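Long-range contact in metazoan TIR-STING fusion (Crassostrea gigas, PDB 6WT6), which is a fusion of a TIR domain with a STING ligand-binding domain, a pairing of two families known from innate immune signalling: residues N260-V265 and F274-Y279. Residues are numbered along the deposited sequence; the frame is centred on the assembly and turned at random.
Sequences NTIYSV and FFAGEY
Phe275 O accepts a hydrogen bond from Tyr263 N, 2.9 Å away and almost straight at 175°, and Ile262 CA brings a weaker C-H contact to the same oxygen. This is the hydrogen-bonded pair of an antiparallel β-hairpin in the STING ligand-binding domain; Phe275 N returns a bond to Tyr263 O. Farther along, Gly277 N reaches Thr261 O at 3.2 Å. Gly277 has no side chain, and the Phe275 ring lies beside its backbone on the Tyr263 face. With chi1 63° that ring is carried toward strand 260-265, where Phe275 CZ is 3.5 Å from Tyr263 CB. Tyr263 CB makes a CH-pi contact over one face of the Phe275 ring, 3.9 Å from its centroid, while the two aromatic rings, 28° from parallel, are slid apart and barely overlap. Val265 CG1 adds an apolar contact to Phe275 CE1, and Ile346 and Ile350 of helix 341-356 also pack on Phe275. On the opposite face of the sheet, the small Ala276 lets Ile262 CD1 come to 3.6 Å from Ala276 CB, and Ser264 OG stands over one face of the Phe274 ring, toward its rim. Tyr263 OH bonds to Ser229 OG and, weakly, to a water that donates to Gly277 O at 2.8 Å, the carbonyl oxygen at the edge of the tyrosine ring.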
loop_
_atom_site.group_PDB
_atom_site.type_symbol
_atom_site.label_atom_id
_atom_site.label_comp_id
_atom_site.label_asym_id
_atom_site.label_seq_id
_atom_site.Cartn_x
_atom_site.Cartn_y
_atom_site.Cartn_z
ATOM N N ASN A 260 22.696 -12.515 -0.932
ATOM C CA ASN A 260 22.424 -12.170 0.457
ATOM C C ASN A 260 23.705 -12.266 1.272
ATOM O O ASN A 260 24.488 -13.202 1.102
ATOM C CB ASN A 260 21.359 -13.092 1.051
ATOM C CG ASN A 260 20.013 -12.916 0.399
ATOM O OD1 ASN A 260 19.173 -12.156 0.878
ATOM N ND2 ASN A 260 19.800 -13.613 -0.711
ATOM N N THR A 261 23.898 -11.310 2.174
ATOM C CA THR A 261 25.172 -11.151 2.861
ATOM C C THR A 261 25.223 -11.951 4.160
ATOM O O THR A 261 24.225 -12.069 4.878
ATOM C CB THR A 261 25.427 -9.671 3.143
ATOM O OG1 THR A 261 25.295 -8.936 1.921
ATOM C CG2 THR A 261 26.826 -9.461 3.686
ATOM N N ILE A 262 26.403 -12.494 4.459
ATOM C CA ILE A 262 26.649 -13.250 5.681
ATOM C C ILE A 262 27.490 -12.400 6.621
ATOM O O ILE A 262 28.502 -11.817 6.211
ATOM C CB ILE A 262 27.348 -14.587 5.389
ATOM C CG1 ILE A 262 26.579 -15.364 4.316
ATOM C CG2 ILE A 262 27.456 -15.409 6.665
ATOM C CD1 ILE A 262 25.159 -15.686 4.710
ATOM N N TYR A 263 27.074 -12.330 7.877
ATOM C CA TYR A 263 27.812 -11.613 8.900
ATOM C C TYR A 263 28.162 -12.561 10.037
ATOM O O TYR A 263 27.606 -13.657 10.159
ATOM C CB TYR A 263 27.016 -10.423 9.448
ATOM C CG TYR A 263 26.659 -9.382 8.413
ATOM C CD1 TYR A 263 27.513 -8.323 8.142
ATOM C CD2 TYR A 263 25.460 -9.453 7.712
ATOM C CE1 TYR A 263 27.192 -7.366 7.203
ATOM C CE2 TYR A 263 25.129 -8.497 6.770
ATOM C CZ TYR A 263 25.999 -7.455 6.523
ATOM O OH TYR A 263 25.685 -6.498 5.588
ATOM N N SER A 264 29.101 -12.119 10.867
ATOM C CA SER A 264 29.485 -12.819 12.081
ATOM C C SER A 264 29.278 -11.906 13.281
ATOM O O SER A 264 29.351 -10.677 13.172
ATOM C CB SER A 264 30.947 -13.272 12.025
ATOM O OG SER A 264 31.228 -14.221 13.037
ATOM N N VAL A 265 29.034 -12.519 14.434
ATOM C CA VAL A 265 28.804 -11.779 15.667
ATOM C C VAL A 265 29.287 -12.638 16.831
ATOM O O VAL A 265 29.110 -13.860 16.832
ATOM C CB VAL A 265 27.318 -11.377 15.796
ATOM C CG1 VAL A 265 26.415 -12.597 15.738
ATOM C CG2 VAL A 265 27.080 -10.613 17.055
ATOM N N PHE A 274 27.059 -16.945 13.085
ATOM C CA PHE A 274 26.906 -16.480 11.717
ATOM C C PHE A 274 25.431 -16.345 11.357
ATOM O O PHE A 274 24.579 -17.097 11.842
ATOM C CB PHE A 274 27.586 -17.439 10.732
ATOM C CG PHE A 274 29.085 -17.486 10.856
ATOM C CD1 PHE A 274 29.690 -18.307 11.794
ATOM C CD2 PHE A 274 29.890 -16.726 10.020
ATOM C CE1 PHE A 274 31.069 -18.363 11.908
ATOM C CE2 PHE A 274 31.274 -16.779 10.126
ATOM C CZ PHE A 274 31.862 -17.599 11.074
ATOM N N PHE A 275 25.135 -15.381 10.491
ATOM C CA PHE A 275 23.759 -15.190 10.064
ATOM C C PHE A 275 23.736 -14.483 8.718
ATOM O O PHE A 275 24.594 -13.644 8.426
ATOM C CB PHE A 275 22.960 -14.387 11.100
ATOM C CG PHE A 275 23.467 -12.982 11.319
ATOM C CD1 PHE A 275 24.548 -12.733 12.157
ATOM C CD2 PHE A 275 22.847 -11.906 10.702
ATOM C CE1 PHE A 275 25.004 -11.439 12.363
ATOM C CE2 PHE A 275 23.298 -10.609 10.907
ATOM C CZ PHE A 275 24.377 -10.377 11.739
ATOM N N ALA A 276 22.751 -14.848 7.900
ATOM C CA ALA A 276 22.388 -14.030 6.754
ATOM C C ALA A 276 21.422 -12.955 7.223
ATOM O O ALA A 276 20.427 -13.255 7.890
ATOM C CB ALA A 276 21.756 -14.877 5.654
ATOM N N GLY A 277 21.713 -11.708 6.897
ATOM C CA GLY A 277 20.916 -10.610 7.413
ATOM C C GLY A 277 20.919 -9.415 6.486
ATOM O O GLY A 277 21.877 -9.175 5.742
ATOM N N GLU A 278 19.832 -8.653 6.546
ATOM C CA GLU A 278 19.710 -7.419 5.788
ATOM C C GLU A 278 18.557 -6.614 6.369
ATOM O O GLU A 278 17.728 -7.133 7.120
ATOM C CB GLU A 278 19.488 -7.697 4.300
ATOM C CG GLU A 278 18.198 -8.452 4.006
ATOM C CD GLU A 278 18.157 -9.012 2.595
ATOM O OE1 GLU A 278 19.220 -9.434 2.097
ATOM O OE2 GLU A 278 17.065 -9.023 1.985
ATOM N N TYR A 279 18.526 -5.332 6.022
ATOM C CA TYR A 279 17.390 -4.498 6.373
ATOM C C TYR A 279 16.197 -4.828 5.482
ATOM O O TYR A 279 16.350 -5.271 4.342
ATOM C CB TYR A 279 17.741 -3.013 6.226
ATOM C CG TYR A 279 18.661 -2.452 7.293
ATOM C CD1 TYR A 279 18.165 -2.071 8.532
ATOM C CD2 TYR A 279 20.016 -2.278 7.049
ATOM C CE1 TYR A 279 18.994 -1.551 9.503
ATOM C CE2 TYR A 279 20.856 -1.760 8.015
ATOM C CZ TYR A 279 20.340 -1.395 9.240
ATOM O OH TYR A 279 21.169 -0.873 10.203
HETATM O O HOH W 1 22.773 -7.066 4.108
#